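Francisella virulence factor (Francisella novicida, PDB 5EVF) is of unknown molecular function but is a conserved virulence factor of Francisella, built as a small mixed beta-sheet with one helix packed against it. Local coordinates at residues V9-Y14 and Q43-T48; S24-Y29 and H77-I82; G39-V44 and G100-D105; S47-N52 and L93-L98. All coordinates share one frame; numbering follows the deposited sequence.

Contact 1: V9-Y14 and Q43-T48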
loop_
_atom_site.group_PDB
_atom_site.type_symbol
_atom_site.label_atom_id
_atom_site.label_comp_id
_atom_site.label_asym_id
_atom_site.label_seq_id
_atom_site.Cartn_x
_atom_site.Cartn_y
_atom_site.Cartn_z
ATOM N N VAL A 9 -4.141 6.650 -0.095
ATOM C CA VAL A 9 -3.672 7.928 -0.615
ATOM C C VAL A 9 -2.421 7.664 -1.438
ATOM O O VAL A 9 -1.665 6.728 -1.171
ATOM C CB VAL A 9 -3.383 8.962 0.502
ATOM C CG1 VAL A 9 -4.653 9.338 1.259
ATOM C CG2 VAL A 9 -2.332 8.455 1.457
ATOM N N TYR A 10 -2.227 8.476 -2.473
ATOM C CA TYR A 10 -1.005 8.434 -3.262
ATOM C C TYR A 10 -0.298 9.768 -3.092
ATOM O O TYR A 10 -0.920 10.824 -3.247
ATOM C CB TYR A 10 -1.284 8.169 -4.739
ATOM C CG TYR A 10 -0.016 8.168 -5.537
ATOM C CD1 TYR A 10 0.855 7.099 -5.460
ATOM C CD2 TYR A 10 0.327 9.240 -6.343
ATOM C CE1 TYR A 10 2.029 7.090 -6.170
ATOM C CE2 TYR A 10 1.501 9.235 -7.063
ATOM C CZ TYR A 10 2.350 8.158 -6.957
ATOM O OH TYR A 10 3.536 8.125 -7.663
ATOM N N LEU A 11 0.987 9.714 -2.748
ATOM C CA LEU A 11 1.740 10.907 -2.354
ATOM C C LEU A 11 2.880 11.076 -3.340
ATOM O O LEU A 11 3.938 10.455 -3.170
ATOM C CB LEU A 11 2.277 10.759 -0.929
ATOM C CG LEU A 11 1.299 10.246 0.137
ATOM C CD1 LEU A 11 2.015 10.027 1.461
ATOM C CD2 LEU A 11 0.117 11.198 0.305
ATOM N N PRO A 12 2.722 11.887 -4.380
ATOM C CA PRO A 12 3.742 11.940 -5.431
ATOM C C PRO A 12 4.915 12.820 -5.046
ATOM O O PRO A 12 4.762 13.844 -4.381
ATOM C CB PRO A 12 2.986 12.555 -6.615
ATOM C CG PRO A 12 1.914 13.394 -5.974
ATOM C CD PRO A 12 1.506 12.632 -4.737
ATOM N N LYS A 13 6.099 12.444 -5.537
ATOM C CA LYS A 13 7.238 13.346 -5.391
ATOM C C LYS A 13 7.066 14.592 -6.245
ATOM O O LYS A 13 7.555 15.663 -5.879
ATOM C CB LYS A 13 8.540 12.643 -5.780
ATOM C CG LYS A 13 9.177 11.767 -4.697
ATOM C CD LYS A 13 10.541 11.257 -5.213
ATOM C CE LYS A 13 11.214 10.313 -4.217
ATOM N NZ LYS A 13 12.514 9.792 -4.784
ATOM N N TYR A 14 6.396 14.473 -7.388
ATOM C CA TYR A 14 6.397 15.547 -8.374
ATOM C C TYR A 14 4.987 15.781 -8.904
ATOM O O TYR A 14 4.091 14.952 -8.737
ATOM C CB TYR A 14 7.372 15.229 -9.511
ATOM C CG TYR A 14 8.717 14.722 -9.018
ATOM C CD1 TYR A 14 9.601 15.564 -8.332
ATOM C CD2 TYR A 14 9.110 13.412 -9.257
ATOM C CE1 TYR A 14 10.820 15.103 -7.880
ATOM C CE2 TYR A 14 10.320 12.950 -8.823
ATOM C CZ TYR A 14 11.172 13.787 -8.128
ATOM O OH TYR A 14 12.391 13.305 -7.694
ATOM N N GLN A 43 4.821 7.597 -2.970
ATOM C CA GLN A 43 4.396 6.576 -2.023
ATOM C C GLN A 43 2.903 6.340 -2.144
ATOM O O GLN A 43 2.145 7.248 -2.460
ATOM C CB GLN A 43 4.661 6.973 -0.567
ATOM C CG GLN A 43 5.956 7.650 -0.278
ATOM C CD GLN A 43 5.991 8.226 1.129
ATOM O OE1 GLN A 43 6.658 9.228 1.374
ATOM N NE2 GLN A 43 5.256 7.611 2.054
ATOM N N VAL A 44 2.490 5.110 -1.860
ATOM C CA VAL A 44 1.083 4.782 -1.679
ATOM C C VAL A 44 0.925 4.311 -0.243
ATOM O O VAL A 44 1.768 3.562 0.263
ATOM C CB VAL A 44 0.605 3.716 -2.691
ATOM C CG1 VAL A 44 1.482 2.452 -2.622
ATOM C CG2 VAL A 44 -0.858 3.388 -2.476
ATOM N N ARG A 45 -0.114 4.797 0.433
ATOM C CA ARG A 45 -0.399 4.396 1.802
ATOM C C ARG A 45 -1.849 3.959 1.866
ATOM O O ARG A 45 -2.739 4.696 1.432
ATOM C CB ARG A 45 -0.126 5.526 2.800
ATOM C CG ARG A 45 1.307 6.048 2.776
ATOM C CD ARG A 45 1.530 7.060 3.879
ATOM N NE ARG A 45 2.878 7.625 3.825
ATOM C CZ ARG A 45 3.329 8.535 4.681
ATOM N NH1 ARG A 45 2.551 8.974 5.663
ATOM N NH2 ARG A 45 4.566 9.003 4.560
ATOM N N THR A 46 -2.090 2.754 2.378
ATOM C CA THR A 46 -3.459 2.292 2.556
ATOM C C THR A 46 -3.658 1.830 3.992
ATOM O O THR A 46 -2.702 1.542 4.713
ATOM C CB THR A 46 -3.816 1.155 1.586
ATOM O OG1 THR A 46 -2.856 0.101 1.706
ATOM C CG2 THR A 46 -3.790 1.653 0.167
ATOM N N SER A 47 -4.919 1.761 4.406
ATOM C CA SER A 47 -5.170 1.310 5.764
ATOM C C SER A 47 -6.593 0.783 5.872
ATOM O O SER A 47 -7.496 1.245 5.179
ATOM C CB SER A 47 -4.938 2.435 6.768
ATOM O OG SER A 47 -5.913 3.434 6.620
ATOM N N THR A 48 -6.768 -0.192 6.758
ATOM C CA THR A 48 -8.055 -0.826 7.020
ATOM C C THR A 48 -8.194 -1.003 8.524
ATOM O O THR A 48 -7.244 -1.417 9.185
ATOM C CB THR A 48 -8.144 -2.197 6.340
ATOM O OG1 THR A 48 -7.777 -2.075 4.963
ATOM C CG2 THR A 48 -9.559 -2.801 6.484
#

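Contact 2: S24-Y29 and H77-I82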
loop_
_atom_site.group_PDB
_atom_site.type_symbol
_atom_site.label_atom_id
_atom_site.label_comp_id
_atom_site.label_asym_id
_atom_site.label_seq_id
_atom_site.Cartn_x
_atom_site.Cartn_y
_atom_site.Cartn_z
ATOM N N SER A 24 -2.859 -5.284 -13.001
ATOM C CA SER A 24 -2.441 -6.678 -12.990
ATOM C C SER A 24 -1.000 -6.861 -13.462
ATOM O O SER A 24 -0.424 -7.932 -13.240
ATOM C CB SER A 24 -3.390 -7.518 -13.842
ATOM O OG SER A 24 -3.233 -7.240 -15.217
ATOM N N GLN A 25 -0.394 -5.861 -14.093
ATOM C CA GLN A 25 0.985 -6.010 -14.533
ATOM C C GLN A 25 1.972 -5.255 -13.648
ATOM O O GLN A 25 3.169 -5.232 -13.958
ATOM C CB GLN A 25 1.122 -5.566 -15.993
ATOM C CG GLN A 25 0.101 -6.213 -16.949
ATOM C CD GLN A 25 0.198 -7.743 -17.043
ATOM O OE1 GLN A 25 1.029 -8.286 -17.782
ATOM N NE2 GLN A 25 -0.681 -8.441 -16.321
ATOM N N VAL A 26 1.507 -4.643 -12.557
ATOM C CA VAL A 26 2.421 -4.025 -11.601
ATOM C C VAL A 26 3.267 -5.104 -10.944
ATOM O O VAL A 26 2.744 -6.124 -10.487
ATOM C CB VAL A 26 1.634 -3.234 -10.542
ATOM C CG1 VAL A 26 2.564 -2.778 -9.425
ATOM C CG2 VAL A 26 0.923 -2.029 -11.185
ATOM N N ARG A 27 4.584 -4.885 -10.890
ATOM C CA ARG A 27 5.477 -5.805 -10.203
ATOM C C ARG A 27 5.524 -5.421 -8.734
ATOM O O ARG A 27 5.723 -4.248 -8.404
ATOM C CB ARG A 27 6.877 -5.763 -10.812
ATOM C CG ARG A 27 6.863 -5.975 -12.323
ATOM C CD ARG A 27 8.265 -6.147 -12.900
ATOM N NE ARG A 27 9.154 -5.064 -12.505
ATOM C CZ ARG A 27 9.358 -3.951 -13.202
ATOM N NH1 ARG A 27 8.743 -3.761 -14.363
ATOM N NH2 ARG A 27 10.189 -3.020 -12.730
ATOM N N VAL A 28 5.339 -6.407 -7.862
ATOM C CA VAL A 28 5.151 -6.158 -6.439
ATOM C C VAL A 28 6.265 -6.861 -5.682
ATOM O O VAL A 28 6.432 -8.079 -5.812
ATOM C CB VAL A 28 3.772 -6.643 -5.968
ATOM C CG1 VAL A 28 3.650 -6.522 -4.472
ATOM C CG2 VAL A 28 2.671 -5.866 -6.680
ATOM N N TYR A 29 7.002 -6.110 -4.865
ATOM C CA TYR A 29 8.115 -6.673 -4.118
ATOM C C TYR A 29 8.027 -6.273 -2.648
ATOM O O TYR A 29 7.441 -5.250 -2.299
ATOM C CB TYR A 29 9.455 -6.195 -4.666
ATOM C CG TYR A 29 9.640 -6.409 -6.148
ATOM C CD1 TYR A 29 9.703 -5.329 -7.014
ATOM C CD2 TYR A 29 9.748 -7.680 -6.678
ATOM C CE1 TYR A 29 9.885 -5.516 -8.378
ATOM C CE2 TYR A 29 9.926 -7.876 -8.036
ATOM C CZ TYR A 29 9.985 -6.791 -8.876
ATOM O OH TYR A 29 10.189 -6.985 -10.234
ATOM N N HIS A 77 4.935 1.196 -12.415
ATOM C CA HIS A 77 5.251 -0.123 -12.937
ATOM C C HIS A 77 5.601 -1.129 -11.849
ATOM O O HIS A 77 5.531 -2.341 -12.097
ATOM C CB HIS A 77 6.415 -0.027 -13.919
ATOM C CG HIS A 77 6.093 0.769 -15.139
ATOM N ND1 HIS A 77 6.943 1.724 -15.646
ATOM C CD2 HIS A 77 5.012 0.754 -15.954
ATOM C CE1 HIS A 77 6.403 2.263 -16.724
ATOM N NE2 HIS A 77 5.232 1.689 -16.935
ATOM N N GLU A 78 5.940 -0.655 -10.654
ATOM C CA GLU A 78 6.450 -1.510 -9.592
ATOM C C GLU A 78 6.132 -0.855 -8.255
ATOM O O GLU A 78 6.159 0.369 -8.138
ATOM C CB GLU A 78 7.955 -1.724 -9.789
ATOM C CG GLU A 78 8.781 -2.033 -8.570
ATOM C CD GLU A 78 10.273 -2.124 -8.916
ATOM O OE1 GLU A 78 11.086 -2.219 -7.988
ATOM O OE2 GLU A 78 10.611 -2.111 -10.112
ATOM N N ILE A 79 5.835 -1.667 -7.238
ATOM C CA ILE A 79 5.736 -1.134 -5.883
ATOM C C ILE A 79 6.524 -2.041 -4.957
ATOM O O ILE A 79 6.594 -3.254 -5.167
ATOM C CB ILE A 79 4.293 -0.997 -5.361
ATOM C CG1 ILE A 79 3.584 -2.349 -5.339
ATOM C CG2 ILE A 79 3.527 0.004 -6.189
ATOM C CD1 ILE A 79 2.227 -2.251 -4.635
ATOM N N LYS A 80 7.119 -1.437 -3.928
ATOM C CA LYS A 80 7.780 -2.152 -2.845
ATOM C C LYS A 80 7.052 -1.752 -1.574
ATOM O O LYS A 80 6.943 -0.558 -1.286
ATOM C CB LYS A 80 9.267 -1.792 -2.764
ATOM C CG LYS A 80 10.034 -1.996 -4.075
ATOM C CD LYS A 80 11.530 -1.695 -3.891
ATOM C CE LYS A 80 12.256 -1.625 -5.237
ATOM N NZ LYS A 80 13.656 -1.101 -5.093
ATOM N N TYR A 81 6.537 -2.730 -0.825
ATOM C CA TYR A 81 5.618 -2.402 0.251
ATOM C C TYR A 81 5.944 -3.161 1.535
ATOM O O TYR A 81 6.680 -4.162 1.547
ATOM C CB TYR A 81 4.171 -2.712 -0.165
ATOM C CG TYR A 81 3.907 -4.187 -0.074
ATOM C CD1 TYR A 81 4.392 -5.063 -1.043
ATOM C CD2 TYR A 81 3.238 -4.725 1.024
ATOM C CE1 TYR A 81 4.186 -6.439 -0.939
ATOM C CE2 TYR A 81 3.042 -6.099 1.133
ATOM C CZ TYR A 81 3.521 -6.942 0.155
ATOM O OH TYR A 81 3.318 -8.300 0.261
ATOM N N ILE A 82 5.352 -2.668 2.623
ATOM C CA ILE A 82 5.411 -3.331 3.925
ATOM C C ILE A 82 4.101 -3.054 4.653
ATOM O O ILE A 82 3.547 -1.960 4.558
ATOM C CB ILE A 82 6.637 -2.856 4.732
ATOM C CG1 ILE A 82 6.735 -3.608 6.066
ATOM C CG2 ILE A 82 6.570 -1.336 4.971
ATOM C CD1 ILE A 82 8.051 -3.378 6.781
HETATM O O HOH W 1 4.623 -2.980 -14.641
#

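Contact 3: G39-V44 and G100-D105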
loop_
_atom_site.group_PDB
_atom_site.type_symbol
_atom_site.label_atom_id
_atom_site.label_comp_id
_atom_site.label_asym_id
_atom_site.label_seq_id
_atom_site.Cartn_x
_atom_site.Cartn_y
_atom_site.Cartn_z
ATOM N N GLY A 39 15.071 6.005 -5.800
ATOM C CA GLY A 39 14.540 6.101 -7.142
ATOM C C GLY A 39 13.032 6.107 -7.252
ATOM O O GLY A 39 12.510 6.214 -8.369
ATOM N N ASN A 40 12.311 6.012 -6.138
ATOM C CA ASN A 40 10.860 5.951 -6.220
ATOM C C ASN A 40 10.291 7.274 -6.723
ATOM O O ASN A 40 10.912 8.334 -6.610
ATOM C CB ASN A 40 10.251 5.587 -4.862
ATOM C CG ASN A 40 10.247 6.749 -3.882
ATOM O OD1 ASN A 40 9.295 7.533 -3.846
ATOM N ND2 ASN A 40 11.306 6.869 -3.085
ATOM N N ILE A 41 9.091 7.197 -7.308
ATOM C CA ILE A 41 8.390 8.385 -7.792
ATOM C C ILE A 41 7.343 8.890 -6.811
ATOM O O ILE A 41 6.779 9.973 -7.025
ATOM C CB ILE A 41 7.713 8.125 -9.154
ATOM C CG1 ILE A 41 6.641 7.039 -9.019
ATOM C CG2 ILE A 41 8.765 7.747 -10.196
ATOM C CD1 ILE A 41 5.656 6.985 -10.168
ATOM N N GLY A 42 7.055 8.143 -5.759
ATOM C CA GLY A 42 6.012 8.520 -4.828
ATOM C C GLY A 42 5.717 7.352 -3.913
ATOM O O GLY A 42 6.291 6.270 -4.047
ATOM N N GLN A 43 4.821 7.597 -2.970
ATOM C CA GLN A 43 4.396 6.576 -2.023
ATOM C C GLN A 43 2.903 6.340 -2.144
ATOM O O GLN A 43 2.145 7.248 -2.460
ATOM C CB GLN A 43 4.661 6.973 -0.567
ATOM C CG GLN A 43 5.956 7.650 -0.278
ATOM C CD GLN A 43 5.991 8.226 1.129
ATOM O OE1 GLN A 43 6.658 9.228 1.374
ATOM N NE2 GLN A 43 5.256 7.611 2.054
ATOM N N VAL A 44 2.490 5.110 -1.860
ATOM C CA VAL A 44 1.083 4.782 -1.679
ATOM C C VAL A 44 0.925 4.311 -0.243
ATOM O O VAL A 44 1.768 3.562 0.263
ATOM C CB VAL A 44 0.605 3.716 -2.691
ATOM C CG1 VAL A 44 1.482 2.452 -2.622
ATOM C CG2 VAL A 44 -0.858 3.388 -2.476
ATOM N N GLY A 100 3.863 1.832 0.728
ATOM C CA GLY A 100 4.404 1.346 -0.531
ATOM C C GLY A 100 5.154 2.466 -1.219
ATOM O O GLY A 100 4.815 3.639 -1.061
ATOM N N TYR A 101 6.232 2.100 -1.897
ATOM C CA TYR A 101 6.973 3.037 -2.732
ATOM C C TYR A 101 6.769 2.631 -4.177
ATOM O O TYR A 101 6.902 1.449 -4.512
ATOM C CB TYR A 101 8.450 3.060 -2.357
ATOM C CG TYR A 101 8.622 3.676 -0.988
ATOM C CD1 TYR A 101 8.925 5.019 -0.866
ATOM C CD2 TYR A 101 8.433 2.932 0.170
ATOM C CE1 TYR A 101 9.059 5.611 0.351
ATOM C CE2 TYR A 101 8.560 3.532 1.422
ATOM C CZ TYR A 101 8.887 4.871 1.492
ATOM O OH TYR A 101 9.028 5.516 2.705
ATOM N N ALA A 102 6.429 3.607 -5.021
ATOM C CA ALA A 102 6.110 3.360 -6.419
ATOM C C ALA A 102 7.301 3.692 -7.303
ATOM O O ALA A 102 8.034 4.647 -7.040
ATOM C CB ALA A 102 4.907 4.195 -6.855
ATOM N N PHE A 103 7.467 2.911 -8.370
ATOM C CA PHE A 103 8.582 3.062 -9.287
ATOM C C PHE A 103 8.083 3.011 -10.722
ATOM O O PHE A 103 7.076 2.363 -11.021
ATOM C CB PHE A 103 9.616 1.964 -9.066
ATOM C CG PHE A 103 10.211 1.969 -7.690
ATOM C CD1 PHE A 103 9.542 1.386 -6.622
ATOM C CD2 PHE A 103 11.448 2.537 -7.461
ATOM C CE1 PHE A 103 10.093 1.391 -5.353
ATOM C CE2 PHE A 103 12.006 2.531 -6.185
ATOM C CZ PHE A 103 11.327 1.966 -5.138
ATOM N N ARG A 104 8.791 3.729 -11.598
ATOM C CA ARG A 104 8.615 3.669 -13.046
ATOM C C ARG A 104 9.862 3.081 -13.684
ATOM O O ARG A 104 10.983 3.386 -13.262
ATOM C CB ARG A 104 8.402 5.056 -13.651
ATOM C CG ARG A 104 7.128 5.742 -13.273
ATOM C CD ARG A 104 6.024 5.354 -14.211
ATOM N NE ARG A 104 6.149 5.865 -15.575
ATOM C CZ ARG A 104 5.198 5.716 -16.496
ATOM N NH1 ARG A 104 4.065 5.089 -16.182
ATOM N NH2 ARG A 104 5.361 6.189 -17.728
ATOM N N ASP A 105 9.680 2.277 -14.727
ATOM C CA ASP A 105 10.840 1.738 -15.419
ATOM C C ASP A 105 11.466 2.798 -16.319
ATOM O O ASP A 105 10.821 3.778 -16.704
ATOM C CB ASP A 105 10.479 0.504 -16.242
ATOM C CG ASP A 105 10.014 -0.645 -15.377
ATOM O OD1 ASP A 105 9.017 -1.299 -15.744
ATOM O OD2 ASP A 105 10.615 -0.841 -14.300
ATOM O OXT ASP A 105 12.634 2.675 -16.683
HETATM O O HOH W 2 11.140 5.017 -10.470
#

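Contact 4: S47-N52 and L93-L98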
loop_
_atom_site.group_PDB
_atom_site.type_symbol
_atom_site.label_atom_id
_atom_site.label_comp_id
_atom_site.label_asym_id
_atom_site.label_seq_id
_atom_site.Cartn_x
_atom_site.Cartn_y
_atom_site.Cartn_z
ATOM N N SER A 47 -4.919 1.761 4.406
ATOM C CA SER A 47 -5.170 1.310 5.764
ATOM C C SER A 47 -6.593 0.783 5.872
ATOM O O SER A 47 -7.496 1.245 5.179
ATOM C CB SER A 47 -4.938 2.435 6.768
ATOM O OG SER A 47 -5.913 3.434 6.620
ATOM N N THR A 48 -6.768 -0.192 6.758
ATOM C CA THR A 48 -8.055 -0.826 7.020
ATOM C C THR A 48 -8.194 -1.003 8.524
ATOM O O THR A 48 -7.244 -1.417 9.185
ATOM C CB THR A 48 -8.144 -2.197 6.340
ATOM O OG1 THR A 48 -7.777 -2.075 4.963
ATOM C CG2 THR A 48 -9.559 -2.801 6.484
ATOM N N HIS A 49 -9.368 -0.690 9.073
ATOM C CA HIS A 49 -9.574 -0.917 10.497
ATOM C C HIS A 49 -9.646 -2.405 10.799
ATOM O O HIS A 49 -10.058 -3.212 9.962
ATOM C CB HIS A 49 -10.848 -0.225 10.995
ATOM C CG HIS A 49 -10.673 1.239 11.236
ATOM N ND1 HIS A 49 -11.121 2.198 10.352
ATOM C CD2 HIS A 49 -10.072 1.909 12.247
ATOM C CE1 HIS A 49 -10.817 3.396 10.817
ATOM N NE2 HIS A 49 -10.180 3.249 11.965
ATOM N N VAL A 50 -9.239 -2.756 12.019
ATOM C CA VAL A 50 -9.111 -4.160 12.406
ATOM C C VAL A 50 -10.475 -4.784 12.655
ATOM O O VAL A 50 -10.768 -5.888 12.172
ATOM C CB VAL A 50 -8.205 -4.280 13.643
ATOM C CG1 VAL A 50 -8.314 -5.676 14.256
ATOM C CG2 VAL A 50 -6.764 -3.945 13.268
ATOM N N SER A 51 -11.324 -4.092 13.414
ATOM C CA SER A 51 -12.665 -4.572 13.752
ATOM C C SER A 51 -12.523 -5.955 14.387
ATOM O O SER A 51 -11.749 -6.104 15.344
ATOM C CB SER A 51 -13.534 -4.507 12.505
ATOM O OG SER A 51 -14.830 -5.000 12.779
ATOM N N ASN A 52 -13.220 -6.975 13.890
ATOM C CA ASN A 52 -13.208 -8.314 14.460
ATOM C C ASN A 52 -12.342 -9.271 13.661
ATOM O O ASN A 52 -12.408 -10.486 13.874
ATOM C CB ASN A 52 -14.630 -8.856 14.538
ATOM C CG ASN A 52 -15.412 -8.565 13.278
ATOM O OD1 ASN A 52 -15.006 -8.964 12.182
ATOM N ND2 ASN A 52 -16.534 -7.853 13.421
ATOM N N LEU A 93 -10.778 -0.764 17.109
ATOM C CA LEU A 93 -10.573 0.561 16.536
ATOM C C LEU A 93 -9.178 0.749 15.962
ATOM O O LEU A 93 -8.870 1.835 15.461
ATOM C CB LEU A 93 -10.841 1.644 17.587
ATOM C CG LEU A 93 -12.270 1.715 18.128
ATOM C CD1 LEU A 93 -12.301 2.443 19.460
ATOM C CD2 LEU A 93 -13.189 2.394 17.123
ATOM N N SER A 94 -8.330 -0.272 16.031
ATOM C CA SER A 94 -7.004 -0.183 15.448
ATOM C C SER A 94 -7.081 -0.246 13.926
ATOM O O SER A 94 -8.087 -0.656 13.340
ATOM C CB SER A 94 -6.111 -1.311 15.967
ATOM O OG SER A 94 -5.868 -1.148 17.355
ATOM N N SER A 95 -5.989 0.158 13.292
ATOM C CA SER A 95 -5.839 0.042 11.850
ATOM C C SER A 95 -4.555 -0.694 11.517
ATOM O O SER A 95 -3.524 -0.497 12.167
ATOM C CB SER A 95 -5.822 1.416 11.178
ATOM O OG SER A 95 -7.122 1.974 11.167
ATOM N N VAL A 96 -4.627 -1.527 10.490
ATOM C CA VAL A 96 -3.459 -2.109 9.849
ATOM C C VAL A 96 -3.164 -1.258 8.631
ATOM O O VAL A 96 -4.080 -0.915 7.878
ATOM C CB VAL A 96 -3.716 -3.570 9.449
ATOM C CG1 VAL A 96 -2.556 -4.102 8.627
ATOM C CG2 VAL A 96 -3.931 -4.415 10.690
ATOM N N GLN A 97 -1.904 -0.876 8.457
ATOM C CA GLN A 97 -1.549 0.055 7.404
ATOM C C GLN A 97 -0.554 -0.596 6.460
ATOM O O GLN A 97 0.013 -1.652 6.744
ATOM C CB GLN A 97 -0.987 1.345 8.003
ATOM C CG GLN A 97 -1.985 1.983 8.950
ATOM C CD GLN A 97 -1.614 3.389 9.367
ATOM O OE1 GLN A 97 -0.461 3.802 9.250
ATOM N NE2 GLN A 97 -2.598 4.135 9.865
ATOM N N LEU A 98 -0.383 0.030 5.307
ATOM C CA LEU A 98 0.628 -0.390 4.355
ATOM C C LEU A 98 1.332 0.860 3.864
ATOM O O LEU A 98 0.679 1.874 3.596
ATOM C CB LEU A 98 -0.001 -1.154 3.173
ATOM C CG LEU A 98 0.894 -1.522 1.998
ATOM C CD1 LEU A 98 0.320 -2.744 1.312
ATOM C CD2 LEU A 98 0.974 -0.384 0.999
#

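Contact 1: V9-Y14 and Q43-T48
With CG anti to the carbonyl carbon (chi1 -47°) and an extended chi2, L11 carries its CD1 branch across the side chain of R45, which itself runs straight out from CG to NE. The two chains meet at about a right angle. CD1 lies over one face of the guanidinium, set off to the rim beside R45 NE at 3.5 Å, so the methyl rests on the flat group. V9 extends the same face, its CG2 lying 3.9 Å from R45 CB.

Y10 points to the other face. Its CG is anti to the backbone N (chi1 178°), which swings the ring back across the partner strand until CD1 is 3.3 Å from Q43 O. Beyond the pair, Y10 stacks on H74, and V44 packs on A67 and L70 of helix 56-73.

The backbone evidence is two reciprocal pairs of bonds. V9 N reaches R45 O at 2.8 Å, and R45 N returns to V9 O at 3.0 Å. L11 N binds Q43 O at 2.7 Å, and Q43 N answers to L11 O at 3.0 Å. Y10 and V44 form the non-hydrogen-bonded pair between them. This register, with strand directions 160° apart, identifies a twisted antiparallel edge, strand 6-12 closing one side of the mixed sheet.

Contact 2: S24-Y29 and H77-I82
The carbonyl oxygen H77 O is gripped from two quarters: R27 N donates an almost straight bond (3.0 Å, 173°), and a water donates at 2.8 Å while also donating to Q25 O. Bent at chi3 (-53°), the arginine turns back to place NH2 2.8 Å from E78 OE2. The salt bridge uses the anti side of the carboxylate, with the two planes 66° apart. NH2 has a second carboxylate partner in D105, so its positive charge is probably divided between the two acids.

I79 N to R27 O, Y29 N to I79 O and Y81 N to Y29 O give the alternating ladder of a parallel pair, the edge strand 27-30 against strand 78-84. H77 and E78 both face F103 on the next strand, a classic beta bulge, and C83 is disulfide-bonded to C60 of helix 56-73.

The ring of Y29 meets the E78 carboxylate edge-on, CE1 lying 3.5 Å from CD with the planes nearly perpendicular. On the helix side, V28 CG2 lies beside I79 CG1 at 3.9 Å, while V28 CG1 touches Y81 CE1 at 3.6 Å; I68 of the helix packs on both V28 and I79.

Contact 3: G39-V44 and G100-D105
N40 sits between two aromatic side chains of the partner strand. Its CB forms a CH-pi contact over the face of F103, 4.0 Å from the ring centroid and 21° off the normal, while its CG meets Y101 at the ring edge, 3.7 Å from CD1. The amide plane is steeply inclined to the tyrosine ring, at 72°. A chi1 of 76° sets CG between the backbone N and the carbonyl carbon, and ND2 is then held by T37 O.

I41 makes the aliphatic contacts: CD1 lies 3.7 Å from R104 CG, and the same isoleucine packs CG1 on A102 CB. Separately, Q43 runs alongside the ring of Y101, its CG at 3.8 Å from CE1.

Backbone bonds fix these positions. I41 N binds A102 O at 2.8 Å and A102 N donates to the next carbonyl, G42 O, while V44 and G100 exchange a reciprocal pair. A water bridges the loop ends, donating to G39 O and accepting from R104 N (2.9 Å).

Farther out, K80 makes a cation-pi contact with F103, and R104 NH1 bonds to G75 O. Strand 95-103 lies between strands 42-49 and 78-84, which run parallel to each other and are joined through helix 56-73. That insertion of an antiparallel strand between the two parallel ones is the split beta-alpha-beta motif.

Contact 4: S47-N52 and L93-L98
S47-H49 and S95-L98 run antiparallel, their short axes 168° apart in direction and 4.5 Å apart at closest approach. T48 and V96 are the hydrogen-bonded pair, flanked by the non-hydrogen-bonded pairs S47 with Q97 and H49 with S95. This is one end of the pairing of the central strand 95-103 with strand 42-49, where strand 95-103 enters between the two parallel strands of a split beta-alpha-beta unit. T48 N donates to V96 O at 3.0 Å, and V96 N answers to T48 O at 2.9 Å. V96 O has a second donor in N63 ND2 of helix 56-73, so both the sheet and the helix hold this oxygen. T48 OG1, on the same side, is hydrogen-bonded to N63 and to T6.

Past the regular pairing, V50 N still reaches S94 O at 2.7 Å. The V50 side chain packs alongside: its CG2 touches S94 CB and lies 3.9 Å from V96 CG2. F56 of the helix packs on both V50 and V96, while S94 OG bonds to N91 N.

The other face carries S47, H49, S95 and Q97. S47 CB touches Q97 CG at 3.7 Å. A chi1 of -79° sets the H49 ring beside its backbone N and turns one face of the imidazole to S95 across the strands. S95 OG stands above that face near the rim, 3.1 Å from H49 CD2, and L93 O lies in the ring plane at the edge, 3.4 Å from that same CD2.

How the contacts relate
From the N terminus, contact 1 closes the first loop, bringing strand 6-12 onto strand 42-49 around the excursion that carries strand 27-30. Contact 2 starts within that loop and ends beyond it, so the two cross; it also crosses contacts 3 and 4, because strand 27-30 pairs with 78-84 after the helix has passed. Contact 3 closes the longest loop, from 39-44 to the C terminus, and contact 4 nests inside it at the opposite end of the same two strands. Contacts 1, 3 and 4 tie strands 6-12, 42-49 and 95-103; contact 2 ties 27-30 and 78-84. Bonds such as H77 N to F103 O, between contacts 2 and 3, join the two groups.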